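PDB 4IPA: putative curved DNA-binding protein from Chaetomium thermophilum var. thermophilum DSM 1495, which probably acts in ribosome biogenesis as an Arx1 protein related to methionine aminopeptidases, and may bind DNA. Local coordinates for residues V39-C47 with E114-A122; D144-L155 with W365-K374. All blocks are in the same frame, centred on the assembly; numbering follows the deposited sequence. Where two conformers were deposited one is given.

How the contacts relate
The two contacts follow one another along the chain, and neither encloses or crosses the other. Contact 1 comes first. It lays the last two turns of helix 23-46 against strand 115-124 and closes a loop of 66 residues that holds helix 53-69 and strand 79-88. The chain then turns back through strand 127-136 and reaches contact 2. There the start of helix 148-167 meets the segment 365-374, which follows strand 355-360. This closes a much longer loop of 209 residues that includes the five-stranded sheet. The centres lie about 20 Å apart, but the contacts touch directly: P115 of contact 1 packs on Q150 and F154 of contact 2.

Contact 1 of 2, residues V39-C47 with E114-A122; sequences VLAEVSKLC and EPIKIQLGA
I118 meets three residues of helix 23-46, and C47 just beyond its end, with two side-chain branches. I118 CG2, anti to its backbone N, enters between L40 and V43, 3.6 Å from L40 CD1 and 3.7 Å from V43 CG1. The other branch runs toward the helix end, where I118 CD1 is 3.8 Å from S44 OG and 4.0 Å from C47 SG. An alanine here is likely to leave L40, V43 and C47 facing a gap, since both branches that touch them would be gone. Two residues on, L120 is the next side chain to face the helix. L120 CD2 packs 3.9 Å from V39 CG1, close to the backbone at L40 CA, and V43 CG2 slides past it. L40 touches both strand residues, I118 with CD1 and L120 with its CA. Segments 39-46 and 115-122 run roughly antiparallel, axes at 149°. I56 and M64 of helix 53-69 extend the apolar layer beside V43 and L120. The one polar side chain at the interface, S44, turns back on its own helix, its OG donating to L40 O at 2.7 Å. The contact is held by apolar packing, which depends on shape and burial.

Contact 2 of 2, residues D144-L155 with W365-K374; sequences DVIEGRQADLFL and WDLSKFKTDK
I146 and F370 form a single parallel beta bridge. I146 N donates to K369 O at 2.9 Å, almost straight at 177°. K371 N donates to I146 O at 2.9 Å, more bent at 144°. The side chain of K369 bends at its last three torsions (chi4 -77°), which brings K369 NZ within 3.0 Å of D144 O, bonding from above the carbonyl plane. K371 O is joined to G148 O by a water that donates to both.

D152 is the main acceptor. D152 OD1 takes the T372 OG1 proton at 2.7 Å on the syn lone pair. T372 OG1 accepts from K374 N. D152 OD2 takes R149 NH1 on its anti side at 2.9 Å, and a second water donates to it. K374 NZ makes a long salt bridge to D152 OD2, at 3.8 Å; its stronger partner is D208. R149 also bonds the backbone oxygens of Y207 and D208. K374 NZ sits over one face of the R149 guanidinium, and the two positive charges share D152 OD2 and D208.

Beside the bridge, F370 packs on helix 148-167. F370 CE1 touches F154 CB at 3.4 Å and meets I146 CD1. F154 CD2 comes over one face of W365, 3.5 Å from CH2, while W365 NE1 bonds D133. L155 CD1 closes on F370 CB and T372 CG2.

The arrangement combines a parallel bridge, an ST turn at T372, a salt-bridge network and an aromatic cluster. Together they fasten the late loop to the first turns of helix 148-167, in a chain of the M24 family, known for its pita-bread fold.

Contact 1 of 2, residues V39-C47 with E114-A122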
ATOM      1  N   VAL A  39      11.191   5.148  -8.344  1.00 20.87           N
ATOM      2  CA  VAL A  39      10.393   4.459  -9.366  1.00 24.05           C
ATOM      3  C   VAL A  39       8.955   4.979  -9.371  1.00 20.59           C
ATOM      4  O   VAL A  39       8.324   5.092 -10.425  1.00 18.70           O
ATOM      5  CB  VAL A  39      10.388   2.925  -9.199  1.00 18.56           C
ATOM      6  CG1 VAL A  39       9.466   2.287 -10.234  1.00 16.65           C
ATOM      7  CG2 VAL A  39      11.821   2.358  -9.324  1.00 20.80           C
ATOM      8  N   LEU A  40       8.449   5.312  -8.189  1.00 19.57           N
ATOM      9  CA  LEU A  40       7.090   5.829  -8.077  1.00 20.23           C
ATOM     10  C   LEU A  40       6.968   7.152  -8.817  1.00 19.90           C
ATOM     11  O   LEU A  40       5.944   7.436  -9.425  1.00 20.83           O
ATOM     12  CB  LEU A  40       6.704   6.043  -6.619  1.00 18.44           C
ATOM     13  CG  LEU A  40       5.413   6.846  -6.421  1.00 20.09           C
ATOM     14  CD1 LEU A  40       4.218   6.000  -6.876  1.00 17.48           C
ATOM     15  CD2 LEU A  40       5.273   7.293  -4.957  1.00 17.71           C
ATOM     16  N   ALA A  41       8.013   7.968  -8.743  1.00 20.60           N
ATOM     17  CA  ALA A  41       7.965   9.280  -9.366  1.00 24.03           C
ATOM     18  C   ALA A  41       8.026   9.135 -10.881  1.00 27.43           C
ATOM     19  O   ALA A  41       7.273   9.796 -11.597  1.00 24.14           O
ATOM     20  CB  ALA A  41       9.092  10.164  -8.864  1.00 25.35           C
ATOM     21  N   GLU A  42       8.904   8.250 -11.354  1.00 23.85           N
ATOM     22  CA  GLU A  42       9.026   7.981 -12.783  1.00 23.37           C
ATOM     23  C   GLU A  42       7.768   7.353 -13.341  1.00 21.29           C
ATOM     24  O   GLU A  42       7.363   7.662 -14.446  1.00 24.50           O
ATOM     25  CB  GLU A  42      10.231   7.084 -13.095  1.00 26.74           C
ATOM     26  CG  GLU A  42      11.586   7.721 -12.818  1.00 30.57           C
ATOM     27  CD  GLU A  42      11.839   8.989 -13.643  1.00 44.53           C
ATOM     28  OE1 GLU A  42      11.026   9.310 -14.544  1.00 44.00           O
ATOM     29  OE2 GLU A  42      12.861   9.668 -13.390  1.00 48.62           O
ATOM     30  N   VAL A  43       7.149   6.460 -12.576  1.00 27.98           N
ATOM     31  CA  VAL A  43       5.906   5.839 -13.018  1.00 21.20           C
ATOM     32  C   VAL A  43       4.747   6.840 -13.046  1.00 24.24           C
ATOM     33  O   VAL A  43       3.924   6.797 -13.953  1.00 21.57           O
ATOM     34  CB  VAL A  43       5.526   4.605 -12.162  1.00 22.81           C
ATOM     35  CG1 VAL A  43       4.132   4.091 -12.546  1.00 18.01           C
ATOM     36  CG2 VAL A  43       6.542   3.504 -12.345  1.00 16.49           C
ATOM     37  N   SER A  44       4.686   7.743 -12.063  1.00 22.32           N
ATOM     38  CA  SER A  44       3.603   8.728 -12.010  1.00 20.53           C
ATOM     39  C   SER A  44       3.623   9.645 -13.240  1.00 23.06           C
ATOM     40  O   SER A  44       2.578  10.042 -13.744  1.00 24.78           O
ATOM     41  CB  SER A  44       3.646   9.562 -10.711  1.00 20.86           C
ATOM     42  OG  SER A  44       3.550   8.752  -9.538  1.00 21.72           O
ATOM     43  N   LYS A  45       4.816   9.980 -13.719  1.00 25.87           N
ATOM     44  CA  LYS A  45       4.949  10.808 -14.918  1.00 28.90           C
ATOM     45  C   LYS A  45       4.414  10.106 -16.176  1.00 25.01           C
ATOM     46  O   LYS A  45       3.973  10.759 -17.109  1.00 28.38           O
ATOM     47  CB  LYS A  45       6.414  11.218 -15.116  1.00 29.88           C
ATOM     48  CG  LYS A  45       6.869  12.308 -14.150  1.00 39.10           C
ATOM     49  CD  LYS A  45       8.386  12.356 -13.988  1.00 43.34           C
ATOM     50  CE  LYS A  45       9.102  12.685 -15.290  1.00 52.70           C
ATOM     51  NZ  LYS A  45      10.582  12.766 -15.073  1.00 57.73           N
ATOM     52  N   LEU A  46       4.454   8.776 -16.196  1.00 23.20           N
ATOM     53  CA  LEU A  46       3.927   8.032 -17.337  1.00 25.24           C
ATOM     54  C   LEU A  46       2.403   7.954 -17.331  1.00 27.56           C
ATOM     55  O   LEU A  46       1.805   7.618 -18.353  1.00 25.72           O
ATOM     56  CB  LEU A  46       4.523   6.616 -17.410  1.00 18.26           C
ATOM     57  CG  LEU A  46       6.056   6.511 -17.456  1.00 24.07           C
ATOM     58  CD1 LEU A  46       6.521   5.047 -17.433  1.00 18.51           C
ATOM     59  CD2 LEU A  46       6.622   7.233 -18.672  1.00 22.31           C
ATOM     60  N   CYS A  47       1.770   8.261 -16.195  1.00 25.10           N
ATOM     61  CA  CYS A  47       0.321   8.074 -16.079  1.00 24.91           C
ATOM     62  C   CYS A  47      -0.491   9.232 -16.657  1.00 25.59           C
ATOM     63  O   CYS A  47      -1.241   9.898 -15.942  1.00 26.91           O
ATOM     64  CB  CYS A  47      -0.094   7.794 -14.630  1.00 23.88           C
ATOM     65  SG  CYS A  47       0.579   6.251 -13.978  1.00 24.91           S
ATOM     66  N   GLU A 114      -9.187  10.733 -13.773  1.00 24.50           N
ATOM     67  CA  GLU A 114      -9.456   9.644 -12.837  1.00 24.44           C
ATOM     68  C   GLU A 114      -8.387   9.557 -11.760  1.00 20.39           C
ATOM     69  O   GLU A 114      -7.233   9.880 -12.005  1.00 16.88           O
ATOM     70  CB  GLU A 114      -9.546   8.308 -13.558  1.00 20.55           C
ATOM     71  CG  GLU A 114     -10.892   8.050 -14.169  1.00 25.08           C
ATOM     72  CD  GLU A 114     -11.057   6.598 -14.585  1.00 30.09           C
ATOM     73  OE1 GLU A 114     -12.121   6.277 -15.177  1.00 29.54           O
ATOM     74  OE2 GLU A 114     -10.127   5.788 -14.311  1.00 21.39           O
ATOM     75  N   PRO A 115      -8.781   9.122 -10.558  1.00 20.35           N
ATOM     76  CA  PRO A 115      -7.811   8.864  -9.486  1.00 19.77           C
ATOM     77  C   PRO A 115      -7.134   7.506  -9.691  1.00 17.36           C
ATOM     78  O   PRO A 115      -7.776   6.470  -9.609  1.00 17.87           O
ATOM     79  CB  PRO A 115      -8.672   8.896  -8.216  1.00 16.10           C
ATOM     80  CG  PRO A 115     -10.034   8.511  -8.682  1.00 18.52           C
ATOM     81  CD  PRO A 115     -10.175   8.988 -10.102  1.00 19.44           C
ATOM     82  N   ILE A 116      -5.839   7.542  -9.971  1.00 18.28           N
ATOM     83  CA  ILE A 116      -5.048   6.363 -10.298  1.00 17.96           C
ATOM     84  C   ILE A 116      -4.173   6.007  -9.108  1.00 17.53           C
ATOM     85  O   ILE A 116      -3.433   6.862  -8.603  1.00 17.10           O
ATOM     86  CB  ILE A 116      -4.106   6.640 -11.520  1.00 18.74           C
ATOM     87  CG1 ILE A 116      -4.906   7.130 -12.737  1.00 17.65           C
ATOM     88  CG2 ILE A 116      -3.283   5.411 -11.862  1.00 17.34           C
ATOM     89  CD1 ILE A 116      -6.050   6.213 -13.110  1.00 20.32           C
ATOM     90  N   LYS A 117      -4.257   4.756  -8.660  1.00 14.57           N
ATOM     91  CA  LYS A 117      -3.438   4.272  -7.552  1.00 15.99           C
ATOM     92  C   LYS A 117      -2.192   3.630  -8.106  1.00 16.18           C
ATOM     93  O   LYS A 117      -2.266   2.705  -8.902  1.00 16.06           O
ATOM     94  CB  LYS A 117      -4.186   3.257  -6.680  1.00 15.01           C
ATOM     95  CG  LYS A 117      -5.148   3.874  -5.714  1.00 16.05           C
ATOM     96  CD  LYS A 117      -6.281   4.563  -6.458  1.00 14.90           C
ATOM     97  CE  LYS A 117      -7.167   3.546  -7.177  1.00 17.41           C
ATOM     98  NZ  LYS A 117      -8.344   4.223  -7.819  1.00 17.19           N
ATOM     99  N   ILE A 118      -1.048   4.140  -7.688  1.00 14.72           N
ATOM    100  CA  ILE A 118       0.215   3.577  -8.099  1.00 13.42           C
ATOM    101  C   ILE A 118       0.892   2.999  -6.864  1.00 13.75           C
ATOM    102  O   ILE A 118       1.250   3.719  -5.929  1.00 17.35           O
ATOM    103  CB  ILE A 118       1.083   4.627  -8.779  1.00 13.82           C
ATOM    104  CG1 ILE A 118       0.302   5.245  -9.946  1.00 17.47           C
ATOM    105  CG2 ILE A 118       2.387   4.000  -9.275  1.00 12.16           C
ATOM    106  CD1 ILE A 118       0.361   6.745 -10.000  1.00 21.86           C
ATOM    107  N   GLN A 119       1.005   1.683  -6.846  1.00 15.14           N
ATOM    108  CA  GLN A 119       1.575   0.973  -5.717  1.00 14.86           C
ATOM    109  C   GLN A 119       2.665   0.055  -6.233  1.00 16.42           C
ATOM    110  O   GLN A 119       2.458  -0.725  -7.173  1.00 14.61           O
ATOM    111  CB  GLN A 119       0.496   0.183  -4.977  1.00 12.69           C
ATOM    112  CG  GLN A 119       0.998  -0.727  -3.858  1.00 12.69           C
ATOM    113  CD  GLN A 119      -0.154  -1.180  -2.953  1.00 18.41           C
ATOM    114  OE1 GLN A 119      -0.107  -2.246  -2.326  1.00 15.18           O
ATOM    115  NE2 GLN A 119      -1.200  -0.358  -2.891  1.00 14.91           N
ATOM    116  N   LEU A 120       3.833   0.163  -5.619  1.00 14.79           N
ATOM    117  CA  LEU A 120       4.972  -0.629  -6.032  1.00 17.38           C
ATOM    118  C   LEU A 120       5.949  -0.638  -4.881  1.00 15.63           C
ATOM    119  O   LEU A 120       5.731   0.039  -3.884  1.00 18.38           O
ATOM    120  CB  LEU A 120       5.612  -0.015  -7.278  1.00 15.23           C
ATOM    121  CG  LEU A 120       6.056   1.443  -7.191  1.00 17.20           C
ATOM    122  CD1 LEU A 120       7.475   1.545  -6.651  1.00 17.14           C
ATOM    123  CD2 LEU A 120       5.962   2.103  -8.580  1.00 16.78           C
ATOM    124  N   GLY A 121       7.022  -1.404  -5.004  1.00 15.99           N
ATOM    125  CA  GLY A 121       8.036  -1.377  -3.974  1.00 16.14           C
ATOM    126  C   GLY A 121       9.237  -2.256  -4.215  1.00 21.40           C
ATOM    127  O   GLY A 121       9.188  -3.218  -4.996  1.00 21.22           O
ATOM    128  N   ALA A 122      10.318  -1.908  -3.523  1.00 17.10           N
ATOM    129  CA  ALA A 122      11.561  -2.651  -3.582  1.00 18.16           C
ATOM    130  C   ALA A 122      11.915  -3.290  -2.249  1.00 21.00           C
ATOM    131  O   ALA A 122      11.319  -3.000  -1.207  1.00 21.96           O
ATOM    132  CB  ALA A 122      12.710  -1.750  -4.034  1.00 23.79           C
TER

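Contact 2 of 2, residues D144-L155 with W365-K374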
ATOM      1  N   ASP A 144      -3.633  22.168 -12.019  1.00 45.83           N
ATOM      2  CA  ASP A 144      -3.271  21.350 -10.864  1.00 45.36           C
ATOM      3  C   ASP A 144      -4.446  21.154  -9.914  1.00 40.58           C
ATOM      4  O   ASP A 144      -4.502  20.171  -9.170  1.00 42.21           O
ATOM      5  CB  ASP A 144      -2.094  21.986 -10.121  1.00 49.98           C
ATOM      6  CG  ASP A 144      -0.772  21.781 -10.838  1.00 56.81           C
ATOM      7  OD1 ASP A 144      -0.546  20.661 -11.352  1.00 58.71           O
ATOM      8  OD2 ASP A 144       0.034  22.738 -10.897  1.00 58.81           O
ATOM      9  N   VAL A 145      -5.393  22.081  -9.963  1.00 33.08           N
ATOM     10  CA  VAL A 145      -6.493  22.124  -9.007  1.00 33.12           C
ATOM     11  C   VAL A 145      -7.420  20.903  -9.048  1.00 31.77           C
ATOM     12  O   VAL A 145      -7.748  20.381 -10.110  1.00 32.90           O
ATOM     13  CB  VAL A 145      -7.315  23.424  -9.152  1.00 33.35           C
ATOM     14  CG1 VAL A 145      -8.621  23.334  -8.376  1.00 37.52           C
ATOM     15  CG2 VAL A 145      -6.495  24.610  -8.675  1.00 46.23           C
ATOM     16  N   ILE A 146      -7.823  20.459  -7.864  1.00 30.00           N
ATOM     17  CA  ILE A 146      -8.777  19.385  -7.711  1.00 25.55           C
ATOM     18  C   ILE A 146      -9.979  19.946  -6.983  1.00 26.20           C
ATOM     19  O   ILE A 146      -9.845  20.619  -5.963  1.00 23.79           O
ATOM     20  CB  ILE A 146      -8.169  18.241  -6.926  1.00 23.24           C
ATOM     21  CG1 ILE A 146      -6.897  17.770  -7.627  1.00 25.67           C
ATOM     22  CG2 ILE A 146      -9.165  17.099  -6.797  1.00 22.38           C
ATOM     23  CD1 ILE A 146      -5.876  17.173  -6.701  1.00 32.28           C
ATOM     24  N   GLU A 147     -11.163  19.701  -7.519  1.00 27.25           N
ATOM     25  CA  GLU A 147     -12.357  20.298  -6.943  1.00 28.16           C
ATOM     26  C   GLU A 147     -13.477  19.279  -6.841  1.00 26.71           C
ATOM     27  O   GLU A 147     -13.266  18.083  -7.089  1.00 27.04           O
ATOM     28  CB  GLU A 147     -12.793  21.518  -7.769  1.00 28.90           C
ATOM     29  CG  GLU A 147     -12.579  21.341  -9.260  1.00 32.87           C
ATOM     30  CD  GLU A 147     -12.594  22.656 -10.046  1.00 45.51           C
ATOM     31  OE1 GLU A 147     -12.944  23.711  -9.472  1.00 46.62           O
ATOM     32  OE2 GLU A 147     -12.248  22.629 -11.247  1.00 43.79           O
ATOM     33  N   GLY A 148     -14.663  19.760  -6.466  1.00 26.88           N
ATOM     34  CA  GLY A 148     -15.849  18.927  -6.370  1.00 22.90           C
ATOM     35  C   GLY A 148     -15.705  17.827  -5.334  1.00 24.64           C
ATOM     36  O   GLY A 148     -14.964  17.965  -4.366  1.00 19.04           O
ATOM     37  N   ARG A 149     -16.407  16.720  -5.548  1.00 25.36           N
ATOM     38  CA  ARG A 149     -16.377  15.626  -4.587  1.00 22.74           C
ATOM     39  C   ARG A 149     -15.047  14.886  -4.697  1.00 27.88           C
ATOM     40  O   ARG A 149     -14.658  14.152  -3.784  1.00 22.55           O
ATOM     41  CB  ARG A 149     -17.553  14.687  -4.806  1.00 20.02           C
ATOM     42  CG  ARG A 149     -18.893  15.383  -4.695  1.00 23.20           C
ATOM     43  CD  ARG A 149     -19.318  15.530  -3.243  1.00 22.11           C
ATOM     44  NE  ARG A 149     -19.689  14.232  -2.681  1.00 22.05           N
ATOM     45  CZ  ARG A 149     -19.128  13.703  -1.603  1.00 23.38           C
ATOM     46  NH1 ARG A 149     -18.175  14.370  -0.965  1.00 22.79           N
ATOM     47  NH2 ARG A 149     -19.525  12.521  -1.158  1.00 20.08           N
ATOM     48  N   GLN A 150     -14.339  15.103  -5.806  1.00 24.56           N
ATOM     49  CA  GLN A 150     -13.024  14.507  -5.977  1.00 23.52           C
ATOM     50  C   GLN A 150     -12.030  15.098  -4.985  1.00 22.90           C
ATOM     51  O   GLN A 150     -11.146  14.403  -4.462  1.00 21.36           O
ATOM     52  CB  GLN A 150     -12.523  14.684  -7.407  1.00 25.65           C
ATOM     53  CG  GLN A 150     -11.149  14.100  -7.607  1.00 30.20           C
ATOM     54  CD  GLN A 150     -11.093  13.109  -8.756  1.00 35.67           C
ATOM     55  OE1 GLN A 150     -11.749  12.057  -8.721  1.00 38.17           O
ATOM     56  NE2 GLN A 150     -10.305  13.440  -9.787  1.00 28.52           N
ATOM     57  N   ALA A 151     -12.183  16.389  -4.714  1.00 23.81           N
ATOM     58  CA  ALA A 151     -11.383  17.034  -3.683  1.00 22.43           C
ATOM     59  C   ALA A 151     -11.709  16.436  -2.309  1.00 20.98           C
ATOM     60  O   ALA A 151     -10.807  16.222  -1.487  1.00 22.40           O
ATOM     61  CB  ALA A 151     -11.598  18.552  -3.695  1.00 20.97           C
ATOM     62  N   ASP A 152     -12.988  16.145  -2.067  1.00 17.08           N
ATOM     63  CA  ASP A 152     -13.397  15.545  -0.800  1.00 18.66           C
ATOM     64  C   ASP A 152     -12.780  14.156  -0.597  1.00 20.46           C
ATOM     65  O   ASP A 152     -12.326  13.828   0.496  1.00 15.16           O
ATOM     66  CB  ASP A 152     -14.917  15.426  -0.718  1.00 20.48           C
ATOM     67  CG  ASP A 152     -15.614  16.779  -0.629  1.00 25.07           C
ATOM     68  OD1 ASP A 152     -14.983  17.745  -0.142  1.00 22.48           O
ATOM     69  OD2 ASP A 152     -16.796  16.865  -1.043  1.00 23.11           O
ATOM     70  N   LEU A 153     -12.803  13.347  -1.659  1.00 19.13           N
ATOM     71  CA  LEU A 153     -12.256  11.998  -1.650  1.00 18.06           C
ATOM     72  C   LEU A 153     -10.771  12.005  -1.264  1.00 16.92           C
ATOM     73  O   LEU A 153     -10.340  11.249  -0.395  1.00 18.06           O
ATOM     74  CB  LEU A 153     -12.429  11.356  -3.029  1.00 16.53           C
ATOM     75  CG  LEU A 153     -11.774   9.980  -3.206  1.00 19.74           C
ATOM     76  CD1 LEU A 153     -12.410   8.979  -2.245  1.00 14.10           C
ATOM     77  CD2 LEU A 153     -11.856   9.463  -4.658  1.00 12.89           C
ATOM     78  N   PHE A 154     -10.001  12.871  -1.916  1.00 15.86           N
ATOM     79  CA  PHE A 154      -8.586  13.015  -1.628  1.00 18.37           C
ATOM     80  C   PHE A 154      -8.300  13.487  -0.203  1.00 17.48           C
ATOM     81  O   PHE A 154      -7.424  12.946   0.465  1.00 14.70           O
ATOM     82  CB  PHE A 154      -7.930  13.987  -2.621  1.00 21.38           C
ATOM     83  CG  PHE A 154      -7.522  13.343  -3.916  1.00 22.31           C
ATOM     84  CD1 PHE A 154      -8.463  13.065  -4.898  1.00 21.28           C
ATOM     85  CD2 PHE A 154      -6.198  13.017  -4.151  1.00 21.45           C
ATOM     86  CE1 PHE A 154      -8.086  12.485  -6.092  1.00 18.53           C
ATOM     87  CE2 PHE A 154      -5.814  12.423  -5.345  1.00 21.78           C
ATOM     88  CZ  PHE A 154      -6.763  12.160  -6.316  1.00 19.82           C
ATOM     89  N   LEU A 155      -9.007  14.520   0.243  1.00 18.28           N
ATOM     90  CA  LEU A 155      -8.784  15.058   1.583  1.00 20.64           C
ATOM     91  C   LEU A 155      -9.153  14.061   2.685  1.00 21.70           C
ATOM     92  O   LEU A 155      -8.479  13.997   3.714  1.00 19.18           O
ATOM     93  CB  LEU A 155      -9.542  16.366   1.780  1.00 21.29           C
ATOM     94  CG  LEU A 155      -8.907  17.537   1.041  1.00 23.05           C
ATOM     95  CD1 LEU A 155      -9.834  18.741   1.068  1.00 19.56           C
ATOM     96  CD2 LEU A 155      -7.550  17.866   1.641  1.00 21.28           C
ATOM     97  N   TRP A 365       1.235  15.817  -0.313  1.00 29.58           N
ATOM     98  CA  TRP A 365       0.290  16.510  -1.169  1.00 32.12           C
ATOM     99  C   TRP A 365       0.236  17.992  -0.835  1.00 30.21           C
ATOM    100  O   TRP A 365       0.204  18.378   0.333  1.00 27.13           O
ATOM    101  CB  TRP A 365      -1.110  15.919  -1.025  1.00 29.58           C
ATOM    102  CG  TRP A 365      -1.250  14.560  -1.613  1.00 32.02           C
ATOM    103  CD1 TRP A 365      -0.329  13.886  -2.371  1.00 28.35           C
ATOM    104  CD2 TRP A 365      -2.382  13.692  -1.490  1.00 27.36           C
ATOM    105  NE1 TRP A 365      -0.825  12.654  -2.722  1.00 25.35           N
ATOM    106  CE2 TRP A 365      -2.084  12.512  -2.196  1.00 25.98           C
ATOM    107  CE3 TRP A 365      -3.615  13.798  -0.847  1.00 23.32           C
ATOM    108  CZ2 TRP A 365      -2.982  11.443  -2.280  1.00 25.93           C
ATOM    109  CZ3 TRP A 365      -4.501  12.738  -0.929  1.00 25.64           C
ATOM    110  CH2 TRP A 365      -4.178  11.574  -1.635  1.00 23.69           C
ATOM    111  N   ASP A 366       0.225  18.815  -1.872  1.00 29.17           N
ATOM    112  CA  ASP A 366       0.015  20.240  -1.700  1.00 28.19           C
ATOM    113  C   ASP A 366      -1.474  20.459  -1.443  1.00 30.10           C
ATOM    114  O   ASP A 366      -2.296  20.334  -2.359  1.00 28.71           O
ATOM    115  CB  ASP A 366       0.460  20.974  -2.960  1.00 34.97           C
ATOM    116  CG  ASP A 366       0.194  22.461  -2.898  1.00 35.53           C
ATOM    117  OD1 ASP A 366      -0.085  22.984  -1.795  1.00 36.33           O
ATOM    118  OD2 ASP A 366       0.259  23.101  -3.966  1.00 39.35           O
ATOM    119  N   LEU A 367      -1.819  20.765  -0.196  1.00 27.67           N
ATOM    120  CA  LEU A 367      -3.212  20.911   0.197  1.00 30.99           C
ATOM    121  C   LEU A 367      -3.840  22.144  -0.422  1.00 34.01           C
ATOM    122  O   LEU A 367      -5.060  22.230  -0.515  1.00 31.54           O
ATOM    123  CB  LEU A 367      -3.349  20.964   1.717  1.00 29.74           C
ATOM    124  CG  LEU A 367      -2.930  19.694   2.451  1.00 32.04           C
ATOM    125  CD1 LEU A 367      -2.932  19.902   3.963  1.00 28.70           C
ATOM    126  CD2 LEU A 367      -3.822  18.515   2.063  1.00 30.32           C
ATOM    127  N   SER A 368      -3.013  23.097  -0.850  1.00 30.80           N
ATOM    128  CA  SER A 368      -3.542  24.320  -1.446  1.00 36.45           C
ATOM    129  C   SER A 368      -4.314  24.037  -2.734  1.00 35.41           C
ATOM    130  O   SER A 368      -5.128  24.858  -3.152  1.00 36.58           O
ATOM    131  CB  SER A 368      -2.436  25.344  -1.716  1.00 34.33           C
ATOM    132  OG  SER A 368      -1.601  24.943  -2.786  1.00 36.70           O
ATOM    133  N   LYS A 369      -4.066  22.876  -3.344  1.00 33.54           N
ATOM    134  CA  LYS A 369      -4.667  22.522  -4.634  1.00 34.81           C
ATOM    135  C   LYS A 369      -6.092  21.943  -4.524  1.00 32.32           C
ATOM    136  O   LYS A 369      -6.771  21.769  -5.545  1.00 26.78           O
ATOM    137  CB  LYS A 369      -3.764  21.540  -5.401  1.00 33.99           C
ATOM    138  CG  LYS A 369      -2.628  22.182  -6.224  1.00 43.22           C
ATOM    139  CD  LYS A 369      -1.367  21.274  -6.285  1.00 50.42           C
ATOM    140  CE  LYS A 369      -1.230  20.417  -7.574  1.00 56.12           C
ATOM    141  NZ  LYS A 369      -2.105  19.189  -7.674  1.00 47.20           N
ATOM    142  N   PHE A 370      -6.530  21.646  -3.300  1.00 26.84           N
ATOM    143  CA  PHE A 370      -7.838  21.028  -3.066  1.00 29.81           C
ATOM    144  C   PHE A 370      -8.893  22.089  -2.746  1.00 33.70           C
ATOM    145  O   PHE A 370      -8.680  22.941  -1.876  1.00 35.16           O
ATOM    146  CB  PHE A 370      -7.764  19.991  -1.931  1.00 26.92           C
ATOM    147  CG  PHE A 370      -6.837  18.855  -2.218  1.00 24.02           C
ATOM    148  CD1 PHE A 370      -7.191  17.872  -3.122  1.00 26.00           C
ATOM    149  CD2 PHE A 370      -5.599  18.779  -1.604  1.00 30.14           C
ATOM    150  CE1 PHE A 370      -6.321  16.823  -3.418  1.00 27.98           C
ATOM    151  CE2 PHE A 370      -4.732  17.731  -1.881  1.00 29.91           C
ATOM    152  CZ  PHE A 370      -5.093  16.751  -2.798  1.00 26.29           C
ATOM    153  N   LYS A 371     -10.022  22.033  -3.453  1.00 25.09           N
ATOM    154  CA  LYS A 371     -11.062  23.057  -3.336  1.00 29.06           C
ATOM    155  C   LYS A 371     -12.387  22.468  -2.856  1.00 28.60           C
ATOM    156  O   LYS A 371     -13.062  21.723  -3.583  1.00 26.22           O
ATOM    157  CB  LYS A 371     -11.266  23.762  -4.680  1.00 32.16           C
ATOM    158  CG  LYS A 371      -9.985  24.350  -5.287  1.00 36.10           C
ATOM    159  CD  LYS A 371      -9.530  25.591  -4.522  1.00 40.58           C
ATOM    160  CE  LYS A 371      -8.349  26.295  -5.197  1.00 43.90           C
ATOM    161  NZ  LYS A 371      -7.083  25.518  -5.088  1.00 44.54           N
ATOM    162  N   THR A 372     -12.766  22.807  -1.633  1.00 25.94           N
ATOM    163  CA  THR A 372     -14.012  22.300  -1.076  1.00 27.30           C
ATOM    164  C   THR A 372     -14.429  23.129   0.126  1.00 29.61           C
ATOM    165  O   THR A 372     -13.597  23.797   0.740  1.00 28.96           O
ATOM    166  CB  THR A 372     -13.902  20.811  -0.653  1.00 23.92           C
ATOM    167  OG1 THR A 372     -15.121  20.416  -0.029  1.00 26.89           O
ATOM    168  CG2 THR A 372     -12.770  20.607   0.359  1.00 25.29           C
ATOM    169  N   ASP A 373     -15.715  23.073   0.462  1.00 30.00           N
ATOM    170  CA  ASP A 373     -16.212  23.753   1.649  1.00 36.78           C
ATOM    171  C   ASP A 373     -16.128  22.839   2.861  1.00 33.99           C
ATOM    172  O   ASP A 373     -16.139  23.307   3.998  1.00 33.92           O
ATOM    173  CB  ASP A 373     -17.648  24.244   1.438  1.00 36.17           C
ATOM    174  CG  ASP A 373     -17.737  25.334   0.387  1.00 45.57           C
ATOM    175  OD1 ASP A 373     -16.795  26.164   0.311  1.00 45.05           O
ATOM    176  OD2 ASP A 373     -18.734  25.356  -0.373  1.00 50.18           O
ATOM    177  N   LYS A 374     -16.035  21.537   2.617  1.00 26.27           N
ATOM    178  CA  LYS A 374     -16.010  20.579   3.715  1.00 28.88           C
ATOM    179  C   LYS A 374     -14.736  20.666   4.556  1.00 29.94           C
ATOM    180  O   LYS A 374     -13.659  21.030   4.071  1.00 29.40           O
ATOM    181  CB  LYS A 374     -16.263  19.165   3.209  1.00 28.04           C
ATOM    182  CG  LYS A 374     -17.454  19.133   2.280  1.00 29.72           C
ATOM    183  CD  LYS A 374     -18.113  17.784   2.204  1.00 29.06           C
ATOM    184  CE  LYS A 374     -19.351  17.913   1.327  1.00 34.00           C
ATOM    185  NZ  LYS A 374     -19.969  16.603   0.998  1.00 42.42           N
TER
HETATM  186  O   HOH W   1     -15.543  20.476  -3.680  1.00 27.94           O
HETATM  187  O   HOH W   2     -17.488  19.275  -2.207  1.00 26.79           O